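Local structure of octaprenyl Pyrophosphate Synthase (Helicobacter pylori, 3TC1) at residues E27-I32 with I92-F96; L75-V79 with N98-V102; N191-A195 with Y279-A283; L159-T163 with M194-I198. The protein probably catalyses the head-to-tail condensation of isopentenyl diphosphate units onto an allylic diphosphate to build the forty-carbon octaprenyl diphosphate, using magnesium. All coordinates share one frame; numbering follows the deposited sequence.

Contact 1. Residues E27-I32 with I92-F96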
# COMPACT_ATOMS: atom_id res chain seq x y z
N GLU B 27 -16.96 7.86 1.12
CA GLU B 27 -17.92 6.77 0.95
C GLU B 27 -17.30 5.43 1.34
O GLU B 27 -17.91 4.65 2.08
CB GLU B 27 -18.40 6.72 -0.50
CG GLU B 27 -19.59 5.80 -0.73
CD GLU B 27 -19.94 5.67 -2.20
OE1 GLU B 27 -20.03 6.71 -2.88
OE2 GLU B 27 -20.12 4.52 -2.66
N LEU B 28 -16.10 5.17 0.85
CA LEU B 28 -15.41 3.92 1.16
C LEU B 28 -15.17 3.81 2.66
O LEU B 28 -15.44 2.77 3.28
CB LEU B 28 -14.07 3.85 0.42
CG LEU B 28 -14.11 3.96 -1.11
CD1 LEU B 28 -12.69 3.93 -1.66
CD2 LEU B 28 -14.92 2.81 -1.68
N PHE B 29 -14.65 4.89 3.25
CA PHE B 29 -14.36 4.93 4.68
C PHE B 29 -15.58 4.65 5.56
O PHE B 29 -15.44 4.02 6.62
CB PHE B 29 -13.76 6.29 5.06
CG PHE B 29 -13.41 6.41 6.52
CD1 PHE B 29 -12.45 5.58 7.09
CD2 PHE B 29 -14.06 7.34 7.33
CE1 PHE B 29 -12.13 5.67 8.45
CE2 PHE B 29 -13.75 7.44 8.69
CZ PHE B 29 -12.79 6.61 9.25
N SER B 30 -16.75 5.11 5.14
CA SER B 30 -17.97 4.91 5.93
C SER B 30 -18.37 3.44 6.08
O SER B 30 -19.17 3.11 6.95
CB SER B 30 -19.14 5.68 5.31
OG SER B 30 -19.58 5.08 4.10
N LYS B 31 -17.81 2.57 5.24
CA LYS B 31 -18.14 1.16 5.32
C LYS B 31 -17.20 0.32 6.16
O LYS B 31 -17.39 -0.89 6.29
CB LYS B 31 -18.25 0.56 3.91
CG LYS B 31 -19.51 0.99 3.18
CD LYS B 31 -20.74 0.62 4.00
CE LYS B 31 -22.02 1.10 3.32
NZ LYS B 31 -22.03 2.58 3.15
N ILE B 32 -16.18 0.96 6.72
CA ILE B 32 -15.24 0.26 7.58
C ILE B 32 -15.80 0.38 8.99
O ILE B 32 -16.19 1.46 9.43
CB ILE B 32 -13.84 0.91 7.54
CG1 ILE B 32 -13.33 0.92 6.10
CG2 ILE B 32 -12.88 0.13 8.43
CD1 ILE B 32 -11.99 1.59 5.93
N ILE B 92 -14.60 -4.42 2.44
CA ILE B 92 -14.54 -3.30 1.51
C ILE B 92 -14.45 -3.82 0.07
O ILE B 92 -15.05 -3.24 -0.84
CB ILE B 92 -13.33 -2.38 1.81
CG1 ILE B 92 -13.58 -1.62 3.11
CG2 ILE B 92 -13.13 -1.38 0.67
CD1 ILE B 92 -14.83 -0.74 3.08
N ASN B 93 -13.73 -4.92 -0.14
CA ASN B 93 -13.61 -5.48 -1.48
C ASN B 93 -14.92 -6.11 -1.94
O ASN B 93 -15.20 -6.19 -3.14
CB ASN B 93 -12.46 -6.50 -1.56
CG ASN B 93 -12.49 -7.52 -0.43
OD1 ASN B 93 -12.28 -7.19 0.73
ND2 ASN B 93 -12.75 -8.78 -0.78
N ALA B 94 -15.75 -6.54 -0.99
CA ALA B 94 -17.03 -7.15 -1.33
C ALA B 94 -18.04 -6.08 -1.73
O ALA B 94 -18.92 -6.33 -2.56
CB ALA B 94 -17.56 -7.95 -0.14
N LEU B 95 -17.90 -4.89 -1.15
CA LEU B 95 -18.81 -3.78 -1.43
C LEU B 95 -18.35 -2.85 -2.55
O LEU B 95 -19.18 -2.25 -3.25
CB LEU B 95 -19.02 -2.95 -0.16
CG LEU B 95 -19.68 -3.63 1.05
CD1 LEU B 95 -19.56 -2.72 2.27
CD2 LEU B 95 -21.13 -3.95 0.74
N PHE B 96 -17.04 -2.73 -2.74
CA PHE B 96 -16.51 -1.82 -3.75
C PHE B 96 -15.49 -2.41 -4.73
O PHE B 96 -14.90 -1.68 -5.53
CB PHE B 96 -15.89 -0.61 -3.05
CG PHE B 96 -16.82 0.05 -2.08
CD1 PHE B 96 -17.83 0.91 -2.52
CD2 PHE B 96 -16.72 -0.20 -0.71
CE1 PHE B 96 -18.71 1.51 -1.62
CE2 PHE B 96 -17.59 0.39 0.20
CZ PHE B 96 -18.59 1.25 -0.26

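Contact 2. Residues L75-V79 with N98-V102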
# COMPACT_ATOMS: atom_id res chain seq x y z
N LEU B 75 -7.21 -4.30 5.05
CA LEU B 75 -7.88 -4.06 3.78
C LEU B 75 -7.23 -4.88 2.67
O LEU B 75 -7.91 -5.49 1.86
CB LEU B 75 -7.83 -2.58 3.41
CG LEU B 75 -8.72 -1.62 4.21
CD1 LEU B 75 -8.42 -0.18 3.77
CD2 LEU B 75 -10.20 -1.94 3.98
N HIS B 76 -5.90 -4.89 2.64
CA HIS B 76 -5.20 -5.65 1.62
C HIS B 76 -5.30 -7.15 1.88
O HIS B 76 -5.39 -7.94 0.94
CB HIS B 76 -3.73 -5.22 1.52
CG HIS B 76 -3.53 -3.92 0.80
ND1 HIS B 76 -2.29 -3.38 0.55
CD2 HIS B 76 -4.43 -3.04 0.30
CE1 HIS B 76 -2.43 -2.23 -0.07
NE2 HIS B 76 -3.72 -1.99 -0.23
N ASP B 77 -5.28 -7.53 3.15
CA ASP B 77 -5.38 -8.95 3.50
C ASP B 77 -6.73 -9.51 3.07
O ASP B 77 -6.82 -10.65 2.63
CB ASP B 77 -5.19 -9.16 5.01
CG ASP B 77 -3.76 -8.88 5.46
OD1 ASP B 77 -2.82 -9.35 4.79
OD2 ASP B 77 -3.59 -8.20 6.49
N ASP B 78 -7.79 -8.71 3.19
CA ASP B 78 -9.12 -9.18 2.80
C ASP B 78 -9.20 -9.41 1.29
O ASP B 78 -9.91 -10.30 0.83
CB ASP B 78 -10.20 -8.18 3.23
CG ASP B 78 -10.47 -8.24 4.71
OD1 ASP B 78 -10.17 -9.28 5.33
OD2 ASP B 78 -11.00 -7.25 5.27
N VAL B 79 -8.46 -8.61 0.53
CA VAL B 79 -8.43 -8.76 -0.92
C VAL B 79 -7.72 -10.06 -1.29
O VAL B 79 -8.24 -10.88 -2.04
CB VAL B 79 -7.68 -7.58 -1.59
CG1 VAL B 79 -7.55 -7.82 -3.09
CG2 VAL B 79 -8.40 -6.28 -1.30
N ASN B 98 -12.13 -5.36 -5.50
CA ASN B 98 -10.75 -5.49 -5.07
C ASN B 98 -9.93 -4.23 -5.30
O ASN B 98 -9.18 -3.80 -4.42
CB ASN B 98 -10.06 -6.65 -5.80
CG ASN B 98 -10.58 -7.99 -5.36
OD1 ASN B 98 -10.89 -8.20 -4.18
ND2 ASN B 98 -10.67 -8.93 -6.30
N PHE B 99 -10.07 -3.64 -6.48
CA PHE B 99 -9.32 -2.44 -6.82
C PHE B 99 -9.49 -1.33 -5.80
O PHE B 99 -8.50 -0.72 -5.37
CB PHE B 99 -9.75 -1.92 -8.19
CG PHE B 99 -8.84 -0.85 -8.73
CD1 PHE B 99 -7.59 -1.18 -9.25
CD2 PHE B 99 -9.22 0.49 -8.71
CE1 PHE B 99 -6.74 -0.20 -9.74
CE2 PHE B 99 -8.37 1.47 -9.20
CZ PHE B 99 -7.13 1.13 -9.72
N ASN B 100 -10.73 -1.04 -5.41
CA ASN B 100 -10.98 0.01 -4.43
C ASN B 100 -10.43 -0.34 -3.05
O ASN B 100 -9.86 0.52 -2.37
CB ASN B 100 -12.48 0.33 -4.33
CG ASN B 100 -12.96 1.25 -5.44
OD1 ASN B 100 -12.35 2.29 -5.71
ND2 ASN B 100 -14.06 0.89 -6.08
N ALA B 101 -10.58 -1.60 -2.64
CA ALA B 101 -10.08 -2.04 -1.35
C ALA B 101 -8.56 -1.88 -1.33
O ALA B 101 -7.98 -1.49 -0.31
CB ALA B 101 -10.46 -3.49 -1.09
N VAL B 102 -7.92 -2.18 -2.45
CA VAL B 102 -6.47 -2.06 -2.56
C VAL B 102 -6.04 -0.60 -2.51
O VAL B 102 -5.15 -0.23 -1.74
CB VAL B 102 -5.93 -2.70 -3.86
CG1 VAL B 102 -4.42 -2.48 -3.97
CG2 VAL B 102 -6.23 -4.19 -3.88
O HOH W 1 -10.65 -10.61 -3.27

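Contact 3. Residues N191-A195 with Y279-A283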
# COMPACT_ATOMS: atom_id res chain seq x y z
N ASN B 191 7.06 -10.02 22.61
CA ASN B 191 6.54 -11.21 23.27
C ASN B 191 5.02 -11.18 23.40
O ASN B 191 4.37 -12.20 23.23
CB ASN B 191 7.21 -11.38 24.63
CG ASN B 191 8.68 -11.78 24.51
OD1 ASN B 191 9.58 -10.94 24.61
ND2 ASN B 191 8.92 -13.06 24.26
N PHE B 192 4.45 -10.01 23.68
CA PHE B 192 2.99 -9.89 23.78
C PHE B 192 2.39 -10.24 22.42
O PHE B 192 1.36 -10.90 22.34
CB PHE B 192 2.58 -8.46 24.15
CG PHE B 192 1.08 -8.25 24.15
CD1 PHE B 192 0.33 -8.46 25.30
CD2 PHE B 192 0.42 -7.90 22.97
CE1 PHE B 192 -1.06 -8.32 25.29
CE2 PHE B 192 -0.97 -7.77 22.95
CZ PHE B 192 -1.71 -7.98 24.11
N GLY B 193 3.04 -9.76 21.36
CA GLY B 193 2.57 -10.02 20.00
C GLY B 193 2.62 -11.49 19.64
O GLY B 193 1.72 -11.99 18.95
N MET B 194 3.66 -12.19 20.08
CA MET B 194 3.79 -13.61 19.81
C MET B 194 2.66 -14.36 20.53
O MET B 194 1.97 -15.18 19.93
CB MET B 194 5.15 -14.14 20.30
CG MET B 194 6.36 -13.62 19.50
SD MET B 194 6.31 -14.04 17.74
CE MET B 194 6.95 -15.72 17.77
N ALA B 195 2.47 -14.06 21.81
CA ALA B 195 1.41 -14.71 22.58
C ALA B 195 0.04 -14.39 21.97
O ALA B 195 -0.81 -15.27 21.84
CB ALA B 195 1.45 -14.25 24.02
N TYR B 279 5.55 -16.83 26.23
CA TYR B 279 5.68 -15.46 25.74
C TYR B 279 5.01 -14.46 26.69
O TYR B 279 5.52 -13.37 26.91
CB TYR B 279 5.07 -15.34 24.35
CG TYR B 279 5.89 -16.03 23.30
CD1 TYR B 279 7.16 -15.56 22.95
CD2 TYR B 279 5.41 -17.17 22.65
CE1 TYR B 279 7.92 -16.20 21.99
CE2 TYR B 279 6.17 -17.82 21.68
CZ TYR B 279 7.43 -17.33 21.36
OH TYR B 279 8.20 -17.96 20.41
N SER B 280 3.87 -14.84 27.23
CA SER B 280 3.15 -13.97 28.15
C SER B 280 4.03 -13.69 29.37
O SER B 280 4.09 -12.55 29.85
CB SER B 280 1.84 -14.62 28.59
OG SER B 280 1.14 -13.79 29.51
N LYS B 281 4.70 -14.73 29.86
CA LYS B 281 5.58 -14.60 31.01
C LYS B 281 6.75 -13.68 30.67
O LYS B 281 7.12 -12.82 31.47
CB LYS B 281 6.11 -15.97 31.44
CG LYS B 281 5.05 -16.91 31.99
CD LYS B 281 5.66 -18.21 32.49
CE LYS B 281 4.60 -19.20 32.95
NZ LYS B 281 3.80 -18.69 34.09
N LYS B 282 7.31 -13.85 29.48
CA LYS B 282 8.42 -13.01 29.04
C LYS B 282 7.99 -11.55 28.98
O LYS B 282 8.74 -10.66 29.38
CB LYS B 282 8.94 -13.48 27.67
CG LYS B 282 9.68 -14.82 27.73
CD LYS B 282 10.07 -15.35 26.34
CE LYS B 282 11.16 -14.52 25.67
NZ LYS B 282 11.50 -15.03 24.31
N ALA B 283 6.77 -11.30 28.50
CA ALA B 283 6.27 -9.93 28.42
C ALA B 283 6.23 -9.29 29.81
O ALA B 283 6.76 -8.20 30.03
CB ALA B 283 4.87 -9.92 27.80

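Contact 4. Residues L159-T163 with M194-I198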
# COMPACT_ATOMS: atom_id res chain seq x y z
N LEU B 159 4.51 -15.45 11.83
CA LEU B 159 3.89 -14.82 13.00
C LEU B 159 4.64 -13.55 13.40
O LEU B 159 4.02 -12.53 13.71
CB LEU B 159 3.85 -15.78 14.19
CG LEU B 159 2.45 -16.29 14.53
CD1 LEU B 159 1.95 -17.13 13.36
CD2 LEU B 159 2.45 -17.12 15.82
N GLU B 160 5.96 -13.64 13.40
CA GLU B 160 6.80 -12.51 13.76
C GLU B 160 6.66 -11.36 12.76
O GLU B 160 6.52 -10.19 13.14
CB GLU B 160 8.26 -12.96 13.84
CG GLU B 160 8.57 -13.92 14.98
CD GLU B 160 9.82 -14.74 14.73
OE1 GLU B 160 10.65 -14.31 13.90
OE2 GLU B 160 9.98 -15.81 15.35
N ASP B 161 6.70 -11.69 11.47
CA ASP B 161 6.58 -10.67 10.43
C ASP B 161 5.19 -10.06 10.31
O ASP B 161 5.06 -8.84 10.20
CB ASP B 161 6.99 -11.24 9.07
CG ASP B 161 8.49 -11.36 8.90
OD1 ASP B 161 9.22 -10.72 9.69
OD2 ASP B 161 8.94 -12.06 7.98
N LYS B 162 4.16 -10.89 10.31
CA LYS B 162 2.79 -10.39 10.17
C LYS B 162 2.14 -9.80 11.41
O LYS B 162 1.24 -8.96 11.29
CB LYS B 162 1.87 -11.49 9.63
CG LYS B 162 2.05 -11.80 8.17
CD LYS B 162 0.88 -12.63 7.65
CE LYS B 162 -0.43 -11.86 7.76
NZ LYS B 162 -1.60 -12.68 7.33
N THR B 163 2.57 -10.22 12.60
CA THR B 163 1.95 -9.72 13.81
C THR B 163 2.84 -9.18 14.92
O THR B 163 2.66 -8.06 15.38
CB THR B 163 1.05 -10.81 14.46
OG1 THR B 163 0.03 -11.21 13.54
CG2 THR B 163 0.39 -10.27 15.73
N MET B 194 3.66 -12.19 20.08
CA MET B 194 3.79 -13.61 19.81
C MET B 194 2.66 -14.36 20.53
O MET B 194 1.97 -15.18 19.93
CB MET B 194 5.15 -14.14 20.30
CG MET B 194 6.36 -13.62 19.50
SD MET B 194 6.31 -14.04 17.74
CE MET B 194 6.95 -15.72 17.77
N ALA B 195 2.47 -14.06 21.81
CA ALA B 195 1.41 -14.71 22.58
C ALA B 195 0.04 -14.39 21.97
O ALA B 195 -0.81 -15.27 21.84
CB ALA B 195 1.45 -14.25 24.02
N PHE B 196 -0.15 -13.13 21.61
CA PHE B 196 -1.40 -12.68 21.02
C PHE B 196 -1.81 -13.47 19.78
O PHE B 196 -2.96 -13.89 19.66
CB PHE B 196 -1.32 -11.20 20.66
CG PHE B 196 -2.53 -10.69 19.93
CD1 PHE B 196 -3.71 -10.44 20.62
CD2 PHE B 196 -2.50 -10.50 18.55
CE1 PHE B 196 -4.85 -10.01 19.94
CE2 PHE B 196 -3.64 -10.08 17.87
CZ PHE B 196 -4.81 -9.83 18.56
N GLN B 197 -0.88 -13.67 18.85
CA GLN B 197 -1.21 -14.40 17.63
C GLN B 197 -1.38 -15.90 17.86
O GLN B 197 -2.14 -16.55 17.14
CB GLN B 197 -0.15 -14.15 16.55
CG GLN B 197 -0.56 -14.67 15.17
CD GLN B 197 -1.88 -14.10 14.70
OE1 GLN B 197 -2.05 -12.88 14.62
NE2 GLN B 197 -2.84 -14.97 14.40
N ILE B 198 -0.67 -16.45 18.83
CA ILE B 198 -0.80 -17.88 19.12
C ILE B 198 -2.22 -18.12 19.67
O ILE B 198 -2.90 -19.05 19.26
CB ILE B 198 0.26 -18.35 20.13
CG1 ILE B 198 1.65 -18.31 19.48
CG2 ILE B 198 -0.03 -19.78 20.59
CD1 ILE B 198 2.80 -18.52 20.46

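Contact 1. Residues E27-I32 with I92-F96
L28 lays its CD2 methyl over one face of the F96 ring in a CH-pi contact: CD2 stands 3.6 Å from the F96 ring centroid, 19° off the ring normal and displaced toward the rim near CG. Two further residues meet the same ring at its edge. K31 crosses it at about a right angle, CG lying 3.6 Å from F96 CZ, while the carboxylate of E27 brings OE2 to 3.5 Å from F96 CE1. E27 gets there because its CG lies opposite the backbone N (chi1 -169°) and the chain runs straight on. Beside the ring, I92 CD1 fits between K31 CB and I32 CG1, 3.8 Å from each, and also touches L28 O. L95 CD1 flanks the aliphatic part of K31. In the all-helical prenyl synthase fold this joins the C-terminal part of helix 23-29, with the type I turn F29-I32, to the first turn of helix 92-116. S30 bonds back through OG to E27 O (2.7 Å) within that bend. Farther out, N100 ND2 holds the carbonyl of F96, and I92 packs on L75 of helix 53-80. F143 of the second subunit packs against E27 and L28.

Contact 2. Residues L75-V79 with N98-V102
The imidazole of H76 meets the other helix by its edge, with the carbonyl oxygens of A101 and V102 both close to its plane. NE2 donates to V102 O at 2.7 Å, with an N-H...O angle of 158°; the oxygen lies only 10° out of the ring plane and accepts on a lone pair, in the carbonyl plane. ND1 bonds to D106 of the second subunit, so both ring nitrogens are engaged and the ring's rotation is fixed. The second flat group, the N98 amide, turns OD1 toward V79, 3.5 Å from V79 CG1. One water donates to both N98 OD1 (2.6 Å) and V79 O (2.7 Å), bridging the helices. D77 and D78 here belong to the first aspartate-rich DDxxD motif of trans-prenyl synthases, on helix 53-80. Segments 75-79 and 98-102 run antiparallel, their local axes at 155° and 8.9 Å apart at closest approach. V79 also supplies the apolar part: its CG2, beside the backbone N, presses on A101 CB at 3.5 Å, a close carbon-carbon approach, while CG1 reaches V102 CG2 at 3.9 Å. D78 forms a salt bridge with R86, and the H76 ring meets H76 of the second subunit with the ring planes about perpendicular.

Contact 3. Residues N191-A195 with Y279-A283
Aromatic contacts dominate the meeting of M194 and Y279. The M194 CB methylene sits over the centre of one face of the Y279 ring, 3.6 Å from CB to the centroid and 11° off the normal, a CH-pi contact. Bends at chi2 and chi3 carry the M194 chain along the same face, adding a more distant Met-aromatic contact with SD 5.3 Å from the Y279 centroid, and bring its methyl CE to 3.7 Å from Y279 OH. Apolar packing continues at A195, whose CB touches Y279 CB at 3.8 Å. Around N191 the side chains meet backbone and aliphatic atoms: CB rests 3.5 Å from Y279 O, and the amide lies across the K282 chain at about a right angle, N191 CG being 3.6 Å from K282 CB. Y279 CB in turn packs on N191 O at 3.4 Å. With small A195 and A283 in the interface, the local helix axes approach to 7.8 Å, antiparallel at 157°. This buried seam joins helix 182-205 to helix 268-286; M194 also touches W156 and A164 of helix 152-177, while on the other helix S280 OG bonds to A299 O, near the C-terminal end of helix 293-301.

Contact 4. Residues L159-T163 with M194-I198
T163 and Q197 supply the polar link: T163 OG1 donates to Q197 OE1 at 2.9 Å. The hydroxyl comes from above the amide, 36° out of the carbonyl plane, and so does not use a lone pair directly. Q197 has CG opposite its backbone N (chi1 -170°) and then bends at chi2, which turns the amide across the T163 side chain. The other end of that amide is held too, since NE2 bonds to D201, with a weaker bond to D200; oxygen and nitrogen together fix which way round the amide lies.

Apolar contacts lie beside this link. L159 CG packs on Q197 CG at 3.5 Å, and its CD2 methyl reaches I198 CG1 at 3.9 Å, the L159 and I198 side chains crossing at about a right angle. T163 CG2 approaches the edge of the F196 ring, 4.0 Å from CD2 of F196. A sulfur contact completes the set, E160 CG lying 3.6 Å from M194 SD.

The two short helical segments cross nearly perpendicularly, at 95°, with axes 10.0 Å apart, and a wider pi-type turn at 160-163 accompanies T163. The side chain of Q197 is about 5 Å from a bound magnesium ion, and Q197 comes just before D200 and D201, which open the second DDxxD motif of the family. T163 and Q197, with F196, belong to the Lys-Thr and Phe-Gln motifs of trans-prenyl synthases, and their meeting near the metal is consistent with the active-site wall of that family.

Overall arrangement
From the N terminus, residues 27-32 open contact 1 and 75-79 open contact 2; helix 92-116 then closes both in the same order, so the two loops cross. They touch through I92 on L75 and N93 on D78, N98 and A101, tying helices 23-29, 53-80 and 92-116 together beside the second subunit. Later, 159-163 opens contact 4 and 191-195 opens contact 3. Contact 4 closes on 194-198, sharing M194 and A195 with contact 3, which closes much farther on, at 279-283. This second pair joins helices 152-177, 182-205 and 268-286. Contacts 1 and 3, on opposite sides of the chain's centre, have centres about 34 Å apart.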